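Local coordinates for protein beta-L-arabinobiosidase (Bacteroides thetaiotaomicron, PDB 5MQR) that probably acts as a beta-L-arabinobiosidase in pectin breakdown by a gut bacterium, possibly with exo-alpha-sialidase activity, at residues Ile658-Tyr672 and Asp1049-Tyr1061. Numbering follows the deposited sequence.
Sequences IPLFECPQRNFEEMY and DKWDWFCLDNVLY
Cys663 and Pro664 cover one face of the Trp1051 indole, Cys663 CB and SG over the six-membered ring (SG 3.8 Å from its centroid, a sulfur-aromatic contact) and Pro664 CD over the five-membered ring; the CG of Lys1050 lies on the opposite face. This cluster closes one end of an antiparallel ladder, past the Glu662-Cys1055 pair, where strand 660-662, an outermost strand of the five-stranded sheet, joins strand 1053-1061 of the family 65-type C-terminal domain; helix 666-680 follows directly. At the indole edge, CZ2 points into the face of Phe668 in a T-shaped stack, planes at 82°, and NE1 donates to Gln665 OE1 (3.1 Å) in the indole plane; Gln665 NE2 is hydrogen-bonded to Glu980. Pro664 also sets CG over the centre of the Trp1053 six-membered ring, wedged between two tryptophans. Leu660 and Glu662 form hydrogen-bonded pairs with Asp1057 and Cys1055; between them, Phe661 CA approaches Cys1055 O at 3.2 Å. The extended Glu662 chain runs past Trp1053 CZ3 to a salt bridge with Arg1076 and a hydrogen bond to Tyr1077. On the other face, Phe661 CB rests over the Tyr672 ring, whose OH donates to Pro659 O (2.7 Å) from above the carbonyl plane and lies 3.9 Å from Leu1056 CD1.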
ATOM      1  N   ILE A 658      -9.336  -1.122  18.635  1.00 23.44           N
ATOM      2  CA  ILE A 658      -7.948  -1.536  18.533  1.00 22.65           C
ATOM      3  C   ILE A 658      -7.209  -1.065  17.294  1.00 22.46           C
ATOM      4  O   ILE A 658      -7.763  -1.088  16.194  1.00 22.12           O
ATOM      5  CB  ILE A 658      -7.755  -3.038  18.773  1.00 22.70           C
ATOM      6  CG1 ILE A 658      -8.368  -3.927  17.701  1.00 22.92           C
ATOM      7  CG2 ILE A 658      -8.303  -3.414  20.143  1.00 23.24           C
ATOM      8  CD1 ILE A 658      -7.713  -5.292  17.681  1.00 22.82           C
ATOM      9  N   PRO A 659      -5.940  -0.632  17.467  1.00 21.99           N
ATOM     10  CA  PRO A 659      -5.097  -0.573  16.290  1.00 21.96           C
ATOM     11  C   PRO A 659      -4.987  -1.966  15.689  1.00 21.61           C
ATOM     12  O   PRO A 659      -5.126  -2.980  16.406  1.00 21.73           O
ATOM     13  CB  PRO A 659      -3.741  -0.070  16.832  1.00 22.07           C
ATOM     14  CG  PRO A 659      -4.086   0.631  18.107  1.00 22.35           C
ATOM     15  CD  PRO A 659      -5.225  -0.161  18.667  1.00 22.17           C
ATOM     16  N   LEU A 660      -4.777  -2.035  14.388  1.00 20.96           N
ATOM     17  CA  LEU A 660      -4.657  -3.328  13.717  1.00 20.86           C
ATOM     18  C   LEU A 660      -3.209  -3.645  13.370  1.00 20.75           C
ATOM     19  O   LEU A 660      -2.448  -2.745  13.033  1.00 22.00           O
ATOM     20  CB  LEU A 660      -5.527  -3.350  12.465  1.00 20.89           C
ATOM     21  CG  LEU A 660      -7.032  -3.112  12.682  1.00 21.21           C
ATOM     22  CD1 LEU A 660      -7.742  -2.962  11.339  1.00 21.69           C
ATOM     23  CD2 LEU A 660      -7.703  -4.211  13.494  1.00 21.12           C
ATOM     24  N   PHE A 661      -2.845  -4.920  13.428  1.00 20.08           N
ATOM     25  CA  PHE A 661      -1.473  -5.360  13.208  1.00 20.24           C
ATOM     26  C   PHE A 661      -1.459  -6.638  12.364  1.00 19.56           C
ATOM     27  O   PHE A 661      -2.329  -7.477  12.473  1.00 18.64           O
ATOM     28  CB  PHE A 661      -0.772  -5.614  14.575  1.00 20.93           C
ATOM     29  CG  PHE A 661       0.567  -6.324  14.475  1.00 21.12           C
ATOM     30  CD1 PHE A 661       1.716  -5.633  14.155  1.00 21.60           C
ATOM     31  CD2 PHE A 661       0.673  -7.679  14.700  1.00 21.13           C
ATOM     32  CE1 PHE A 661       2.946  -6.284  14.050  1.00 21.29           C
ATOM     33  CE2 PHE A 661       1.897  -8.331  14.596  1.00 21.63           C
ATOM     34  CZ  PHE A 661       3.035  -7.632  14.259  1.00 21.45           C
ATOM     35  N   GLU A 662      -0.452  -6.778  11.525  1.00 19.91           N
ATOM     36  CA  GLU A 662      -0.148  -8.068  10.926  1.00 20.47           C
ATOM     37  C   GLU A 662       1.319  -8.203  10.667  1.00 20.64           C
ATOM     38  O   GLU A 662       2.027  -7.211  10.480  1.00 20.43           O
ATOM     39  CB  GLU A 662      -0.889  -8.310   9.601  1.00 21.09           C
ATOM     40  CG  GLU A 662      -0.543  -7.348   8.466  1.00 21.50           C
ATOM     41  CD  GLU A 662      -1.051  -7.798   7.096  1.00 21.89           C
ATOM     42  OE1 GLU A 662      -1.963  -8.680   7.007  1.00 22.63           O
ATOM     43  OE2 GLU A 662      -0.530  -7.248   6.099  1.00 21.72           O
ATOM     44  N   CYS A 663       1.744  -9.459  10.627  1.00 20.84           N
ATOM     45  CA  CYS A 663       3.083  -9.807  10.243  1.00 21.43           C
ATOM     46  C   CYS A 663       3.000 -11.234   9.747  1.00 21.50           C
ATOM     47  O   CYS A 663       1.954 -11.837   9.873  1.00 21.98           O
ATOM     48  CB  CYS A 663       4.016  -9.640  11.435  1.00 21.96           C
ATOM     49  SG  CYS A 663       3.808 -10.907  12.680  1.00 22.19           S
ATOM     50  N   PRO A 664       4.079 -11.770   9.147  1.00 22.19           N
ATOM     51  CA  PRO A 664       4.075 -13.140   8.587  1.00 22.17           C
ATOM     52  C   PRO A 664       4.256 -14.255   9.614  1.00 22.23           C
ATOM     53  O   PRO A 664       4.218 -15.420   9.243  1.00 22.28           O
ATOM     54  CB  PRO A 664       5.291 -13.155   7.649  1.00 22.66           C
ATOM     55  CG  PRO A 664       5.980 -11.841   7.806  1.00 22.89           C
ATOM     56  CD  PRO A 664       5.379 -11.115   8.963  1.00 22.45           C
ATOM     57  N   GLN A 665       4.468 -13.908  10.876  1.00 22.18           N
ATOM     58  CA  GLN A 665       4.690 -14.889  11.921  1.00 22.79           C
ATOM     59  C   GLN A 665       3.400 -14.994  12.729  1.00 23.11           C
ATOM     60  O   GLN A 665       2.977 -14.029  13.389  1.00 22.21           O
ATOM     61  CB  GLN A 665       5.889 -14.498  12.780  1.00 22.57           C
ATOM     62  CG  GLN A 665       6.480 -15.655  13.578  1.00 23.08           C
ATOM     63  CD  GLN A 665       7.786 -15.308  14.290  1.00 23.01           C
ATOM     64  OE1 GLN A 665       8.627 -14.564  13.767  1.00 23.53           O
ATOM     65  NE2 GLN A 665       7.957 -15.839  15.480  1.00 22.64           N
ATOM     66  N   ARG A 666       2.784 -16.172  12.652  1.00 24.03           N
ATOM     67  CA  ARG A 666       1.465 -16.420  13.212  1.00 24.79           C
ATOM     68  C   ARG A 666       1.369 -16.141  14.710  1.00 23.04           C
ATOM     69  O   ARG A 666       0.401 -15.549  15.161  1.00 21.78           O
ATOM     70  CB  ARG A 666       1.033 -17.867  12.895  1.00 28.29           C
ATOM     71  CG  ARG A 666      -0.378 -18.267  13.338  1.00 32.03           C
ATOM     72  CD  ARG A 666      -1.430 -17.301  12.760  1.00 35.82           C
ATOM     73  NE  ARG A 666      -2.817 -17.780  12.940  1.00 39.79           N
ATOM     74  CZ  ARG A 666      -3.860 -17.514  12.129  1.00 40.19           C
ATOM     75  NH1 ARG A 666      -3.721 -16.769  11.026  1.00 40.45           N
ATOM     76  NH2 ARG A 666      -5.060 -18.033  12.412  1.00 40.48           N
ATOM     77  N   ASN A 667       2.364 -16.552  15.484  1.00 21.87           N
ATOM     78  CA  ASN A 667       2.240 -16.424  16.938  1.00 21.47           C
ATOM     79  C   ASN A 667       2.202 -14.954  17.414  1.00 20.86           C
ATOM     80  O   ASN A 667       1.378 -14.618  18.244  1.00 21.07           O
ATOM     81  CB  ASN A 667       3.236 -17.314  17.723  1.00 21.15           C
ATOM     82  CG  ASN A 667       4.711 -17.035  17.416  1.00 21.34           C
ATOM     83  OD1 ASN A 667       5.071 -16.154  16.645  1.00 20.75           O
ATOM     84  ND2 ASN A 667       5.570 -17.833  18.024  1.00 22.24           N
ATOM     85  N   PHE A 668       3.048 -14.089  16.859  1.00 20.37           N
ATOM     86  CA  PHE A 668       3.030 -12.658  17.175  1.00 20.31           C
ATOM     87  C   PHE A 668       1.694 -11.990  16.846  1.00 20.16           C
ATOM     88  O   PHE A 668       1.159 -11.190  17.638  1.00 20.12           O
ATOM     89  CB  PHE A 668       4.122 -11.915  16.388  1.00 20.42           C
ATOM     90  CG  PHE A 668       5.468 -11.883  17.055  1.00 20.48           C
ATOM     91  CD1 PHE A 668       6.390 -12.908  16.856  1.00 20.80           C
ATOM     92  CD2 PHE A 668       5.830 -10.810  17.835  1.00 20.49           C
ATOM     93  CE1 PHE A 668       7.646 -12.866  17.455  1.00 21.08           C
ATOM     94  CE2 PHE A 668       7.091 -10.750  18.430  1.00 21.06           C
ATOM     95  CZ  PHE A 668       8.003 -11.773  18.231  1.00 21.17           C
ATOM     96  N   GLU A 669       1.174 -12.317  15.675  1.00 19.51           N
ATOM     97  CA  GLU A 669      -0.070 -11.760  15.221  1.00 20.20           C
ATOM     98  C   GLU A 669      -1.209 -12.226  16.127  1.00 20.34           C
ATOM     99  O   GLU A 669      -1.978 -11.409  16.598  1.00 20.59           O
ATOM    100  CB  GLU A 669      -0.354 -12.130  13.758  1.00 20.41           C
ATOM    101  CG  GLU A 669      -1.565 -11.394  13.181  1.00 21.05           C
ATOM    102  CD  GLU A 669      -1.821 -11.718  11.725  1.00 21.70           C
ATOM    103  OE1 GLU A 669      -1.092 -11.162  10.872  1.00 22.29           O
ATOM    104  OE2 GLU A 669      -2.745 -12.526  11.440  1.00 22.28           O
ATOM    105  N   GLU A 670      -1.285 -13.526  16.386  1.00 20.77           N
ATOM    106  CA  GLU A 670      -2.319 -14.092  17.240  1.00 21.41           C
ATOM    107  C   GLU A 670      -2.274 -13.487  18.639  1.00 20.46           C
ATOM    108  O   GLU A 670      -3.316 -13.216  19.207  1.00 19.64           O
ATOM    109  CB  GLU A 670      -2.178 -15.613  17.339  1.00 22.82           C
ATOM    110  CG  GLU A 670      -3.222 -16.274  18.221  1.00 24.28           C
ATOM    111  CD  GLU A 670      -3.098 -17.783  18.239  1.00 25.79           C
ATOM    112  OE1 GLU A 670      -2.036 -18.321  18.616  1.00 27.32           O
ATOM    113  OE2 GLU A 670      -4.082 -18.440  17.888  1.00 28.23           O
HETATM  114  N   MSE A 671      -1.073 -13.281  19.171  1.00 20.14           N
HETATM  115  CA  MSE A 671      -0.908 -12.752  20.544  1.00 20.38           C
HETATM  116  C   MSE A 671      -1.325 -11.316  20.608  1.00 19.99           C
HETATM  117  O   MSE A 671      -1.850 -10.876  21.615  1.00 19.99           O
HETATM  118  CB  MSE A 671       0.527 -12.899  21.046  1.00 20.97           C
HETATM  119  CG  MSE A 671       0.674 -12.738  22.554  1.00 22.32           C
HETATM  120 SE   MSE A 671      -0.458 -14.045  23.545  1.00 24.09          SE
HETATM  121  CE  MSE A 671       0.163 -15.687  22.651  1.00 23.30           C
ATOM    122  N   TYR A 672      -1.083 -10.569  19.528  1.00 19.89           N
ATOM    123  CA  TYR A 672      -1.539  -9.211  19.413  1.00 19.41           C
ATOM    124  C   TYR A 672      -3.033  -9.149  19.665  1.00 19.45           C
ATOM    125  O   TYR A 672      -3.507  -8.414  20.519  1.00 19.22           O
ATOM    126  CB  TYR A 672      -1.204  -8.634  18.027  1.00 19.58           C
ATOM    127  CG  TYR A 672      -1.609  -7.204  17.917  1.00 19.63           C
ATOM    128  CD1 TYR A 672      -0.773  -6.190  18.346  1.00 19.68           C
ATOM    129  CD2 TYR A 672      -2.866  -6.857  17.421  1.00 19.72           C
ATOM    130  CE1 TYR A 672      -1.169  -4.867  18.268  1.00 19.76           C
ATOM    131  CE2 TYR A 672      -3.265  -5.533  17.341  1.00 19.53           C
ATOM    132  CZ  TYR A 672      -2.412  -4.545  17.766  1.00 19.50           C
ATOM    133  OH  TYR A 672      -2.833  -3.231  17.728  1.00 19.77           O
ATOM    134  N   ASP A1049      15.793  -8.559   7.690  1.00 39.18           N
ATOM    135  CA  ASP A1049      15.479  -9.894   7.128  1.00 39.68           C
ATOM    136  C   ASP A1049      14.723 -10.833   8.053  1.00 36.37           C
ATOM    137  O   ASP A1049      14.656 -12.042   7.786  1.00 38.55           O
ATOM    138  CB  ASP A1049      16.732 -10.597   6.550  1.00 43.06           C
ATOM    139  CG  ASP A1049      17.392  -9.782   5.476  1.00 46.94           C
ATOM    140  OD1 ASP A1049      16.775  -9.671   4.381  1.00 52.14           O
ATOM    141  OD2 ASP A1049      18.490  -9.227   5.732  1.00 50.14           O
ATOM    142  N   LYS A1050      14.144 -10.306   9.129  1.00 32.47           N
ATOM    143  CA  LYS A1050      13.291 -11.122   9.972  1.00 29.95           C
ATOM    144  C   LYS A1050      11.955 -11.349   9.257  1.00 27.98           C
ATOM    145  O   LYS A1050      11.561 -12.488   9.055  1.00 26.89           O
ATOM    146  CB  LYS A1050      13.074 -10.445  11.327  1.00 29.86           C
ATOM    147  CG  LYS A1050      12.134 -11.156  12.287  1.00 29.08           C
ATOM    148  CD  LYS A1050      12.488 -12.614  12.540  1.00 29.21           C
ATOM    149  CE  LYS A1050      13.795 -12.783  13.303  1.00 30.60           C
ATOM    150  NZ  LYS A1050      14.034 -14.232  13.609  1.00 31.39           N
ATOM    151  N   TRP A1051      11.291 -10.248   8.881  1.00 25.86           N
ATOM    152  CA  TRP A1051       9.980 -10.241   8.247  1.00 24.65           C
ATOM    153  C   TRP A1051       9.962  -9.459   6.906  1.00 24.28           C
ATOM    154  O   TRP A1051      10.350  -8.288   6.853  1.00 24.58           O
ATOM    155  CB  TRP A1051       8.941  -9.608   9.193  1.00 23.62           C
ATOM    156  CG  TRP A1051       8.651 -10.393  10.428  1.00 24.05           C
ATOM    157  CD1 TRP A1051       8.899 -11.734  10.652  1.00 24.01           C
ATOM    158  CD2 TRP A1051       8.001  -9.912  11.608  1.00 23.55           C
ATOM    159  NE1 TRP A1051       8.494 -12.080  11.910  1.00 23.66           N
ATOM    160  CE2 TRP A1051       7.934 -10.986  12.515  1.00 23.53           C
ATOM    161  CE3 TRP A1051       7.490  -8.665  11.994  1.00 23.41           C
ATOM    162  CZ2 TRP A1051       7.363 -10.857  13.784  1.00 23.33           C
ATOM    163  CZ3 TRP A1051       6.939  -8.534  13.256  1.00 23.25           C
ATOM    164  CH2 TRP A1051       6.867  -9.633  14.131  1.00 23.26           C
ATOM    165  N   ASP A1052       9.448 -10.082   5.848  1.00 24.09           N
ATOM    166  CA  ASP A1052       9.329  -9.412   4.557  1.00 24.32           C
ATOM    167  C   ASP A1052       8.340  -8.262   4.587  1.00 23.50           C
ATOM    168  O   ASP A1052       8.442  -7.351   3.773  1.00 23.69           O
ATOM    169  CB  ASP A1052       8.889 -10.381   3.466  1.00 25.04           C
ATOM    170  CG  ASP A1052       9.959 -11.370   3.098  1.00 25.95           C
ATOM    171  OD1 ASP A1052      11.143 -11.212   3.495  1.00 26.14           O
ATOM    172  OD2 ASP A1052       9.598 -12.315   2.379  1.00 27.24           O
ATOM    173  N   TRP A1053       7.394  -8.295   5.520  1.00 22.60           N
ATOM    174  CA  TRP A1053       6.420  -7.223   5.631  1.00 22.01           C
ATOM    175  C   TRP A1053       5.811  -7.216   6.990  1.00 21.41           C
ATOM    176  O   TRP A1053       5.805  -8.238   7.662  1.00 21.44           O
ATOM    177  CB  TRP A1053       5.300  -7.404   4.589  1.00 21.69           C
ATOM    178  CG  TRP A1053       4.762  -8.799   4.494  1.00 21.90           C
ATOM    179  CD1 TRP A1053       5.192  -9.806   3.645  1.00 22.60           C
ATOM    180  CD2 TRP A1053       3.719  -9.365   5.282  1.00 22.03           C
ATOM    181  NE1 TRP A1053       4.466 -10.958   3.872  1.00 22.54           N
ATOM    182  CE2 TRP A1053       3.554 -10.711   4.865  1.00 22.37           C
ATOM    183  CE3 TRP A1053       2.910  -8.872   6.317  1.00 22.17           C
ATOM    184  CZ2 TRP A1053       2.594 -11.562   5.438  1.00 22.81           C
ATOM    185  CZ3 TRP A1053       1.947  -9.719   6.883  1.00 22.65           C
ATOM    186  CH2 TRP A1053       1.804 -11.053   6.445  1.00 22.62           C
ATOM    187  N   PHE A1054       5.288  -6.062   7.384  1.00 20.75           N
ATOM    188  CA  PHE A1054       4.387  -5.985   8.540  1.00 20.76           C
ATOM    189  C   PHE A1054       3.688  -4.656   8.507  1.00 20.79           C
ATOM    190  O   PHE A1054       4.090  -3.757   7.761  1.00 20.70           O
ATOM    191  CB  PHE A1054       5.112  -6.167   9.892  1.00 21.00           C
ATOM    192  CG  PHE A1054       6.214  -5.175  10.146  1.00 21.42           C
ATOM    193  CD1 PHE A1054       5.936  -3.915  10.635  1.00 21.82           C
ATOM    194  CD2 PHE A1054       7.539  -5.516   9.917  1.00 22.03           C
ATOM    195  CE1 PHE A1054       6.957  -2.995  10.873  1.00 22.28           C
ATOM    196  CE2 PHE A1054       8.567  -4.606  10.144  1.00 22.52           C
ATOM    197  CZ  PHE A1054       8.274  -3.341  10.631  1.00 22.70           C
ATOM    198  N   CYS A1055       2.676  -4.503   9.345  1.00 20.72           N
ATOM    199  CA  CYS A1055       1.966  -3.238   9.381  1.00 20.82           C
ATOM    200  C   CYS A1055       1.236  -3.036  10.685  1.00 20.17           C
ATOM    201  O   CYS A1055       0.578  -3.936  11.174  1.00 19.63           O
ATOM    202  CB  CYS A1055       0.971  -3.182   8.213  1.00 21.00           C
ATOM    203  SG  CYS A1055      -0.116  -1.748   8.244  1.00 21.79           S
ATOM    204  N   LEU A1056       1.379  -1.849  11.245  1.00 20.37           N
ATOM    205  CA  LEU A1056       0.528  -1.395  12.334  1.00 20.39           C
ATOM    206  C   LEU A1056      -0.302  -0.254  11.803  1.00 19.94           C
ATOM    207  O   LEU A1056       0.215   0.723  11.318  1.00 19.81           O
ATOM    208  CB  LEU A1056       1.336  -0.928  13.530  1.00 20.67           C
ATOM    209  CG  LEU A1056       0.513  -0.458  14.735  1.00 20.78           C
ATOM    210  CD1 LEU A1056      -0.153  -1.631  15.451  1.00 20.83           C
ATOM    211  CD2 LEU A1056       1.407   0.317  15.692  1.00 21.29           C
ATOM    212  N   ASP A1057      -1.607  -0.390  11.924  1.00 20.98           N
ATOM    213  CA  ASP A1057      -2.555   0.514  11.296  1.00 21.38           C
ATOM    214  C   ASP A1057      -3.619   0.889  12.301  1.00 21.42           C
ATOM    215  O   ASP A1057      -3.742   0.280  13.372  1.00 21.37           O
ATOM    216  CB  ASP A1057      -3.196  -0.203  10.123  1.00 21.73           C
ATOM    217  CG  ASP A1057      -3.585   0.718   8.989  1.00 22.38           C
ATOM    218  OD1 ASP A1057      -3.688   1.953   9.147  1.00 22.71           O
ATOM    219  OD2 ASP A1057      -3.811   0.172   7.898  1.00 23.25           O
ATOM    220  N   ASN A1058      -4.396   1.893  11.926  1.00 21.58           N
ATOM    221  CA  ASN A1058      -5.532   2.360  12.694  1.00 21.84           C
ATOM    222  C   ASN A1058      -5.101   2.877  14.064  1.00 21.72           C
ATOM    223  O   ASN A1058      -5.868   2.771  15.021  1.00 22.14           O
ATOM    224  CB  ASN A1058      -6.606   1.254  12.845  1.00 22.00           C
ATOM    225  CG  ASN A1058      -8.000   1.816  13.114  1.00 21.88           C
ATOM    226  OD1 ASN A1058      -8.312   2.920  12.710  1.00 23.15           O
ATOM    227  ND2 ASN A1058      -8.827   1.062  13.796  1.00 21.81           N
ATOM    228  N   VAL A1059      -3.908   3.462  14.150  1.00 21.15           N
ATOM    229  CA  VAL A1059      -3.426   3.970  15.427  1.00 21.48           C
ATOM    230  C   VAL A1059      -3.976   5.388  15.612  1.00 21.95           C
ATOM    231  O   VAL A1059      -3.774   6.247  14.732  1.00 22.35           O
ATOM    232  CB  VAL A1059      -1.885   4.013  15.472  1.00 21.66           C
ATOM    233  CG1 VAL A1059      -1.390   4.671  16.766  1.00 21.98           C
ATOM    234  CG2 VAL A1059      -1.295   2.620  15.322  1.00 21.77           C
ATOM    235  N   LEU A1060      -4.644   5.654  16.735  1.00 21.77           N
ATOM    236  CA  LEU A1060      -5.041   7.021  17.074  1.00 22.02           C
ATOM    237  C   LEU A1060      -3.946   7.641  17.908  1.00 22.30           C
ATOM    238  O   LEU A1060      -3.739   7.275  19.059  1.00 22.18           O
ATOM    239  CB  LEU A1060      -6.369   7.065  17.822  1.00 22.31           C
ATOM    240  CG  LEU A1060      -7.014   8.455  17.997  1.00 22.91           C
ATOM    241  CD1 LEU A1060      -7.266   9.128  16.644  1.00 22.94           C
ATOM    242  CD2 LEU A1060      -8.320   8.304  18.758  1.00 22.89           C
ATOM    243  N   TYR A1061      -3.225   8.573  17.307  1.00 23.11           N
ATOM    244  CA  TYR A1061      -2.068   9.203  17.931  1.00 23.44           C
ATOM    245  C   TYR A1061      -2.189  10.696  17.687  1.00 23.66           C
ATOM    246  O   TYR A1061      -2.149  11.125  16.532  1.00 23.21           O
ATOM    247  CB  TYR A1061      -0.771   8.655  17.306  1.00 23.15           C
ATOM    248  CG  TYR A1061       0.486   9.279  17.877  1.00 24.14           C
ATOM    249  CD1 TYR A1061       1.061   8.787  19.062  1.00 24.52           C
ATOM    250  CD2 TYR A1061       1.101  10.379  17.258  1.00 24.66           C
ATOM    251  CE1 TYR A1061       2.213   9.361  19.600  1.00 25.01           C
ATOM    252  CE2 TYR A1061       2.249  10.954  17.791  1.00 25.25           C
ATOM    253  CZ  TYR A1061       2.799  10.444  18.963  1.00 25.44           C
ATOM    254  OH  TYR A1061       3.920  11.007  19.505  1.00 26.06           O
TER
HETATM  255  O   HOH W   1     -10.034  -1.957  14.687  1.00 30.27           O
HETATM  256  O   HOH W   2      11.189 -15.601  14.050  1.00 29.52           O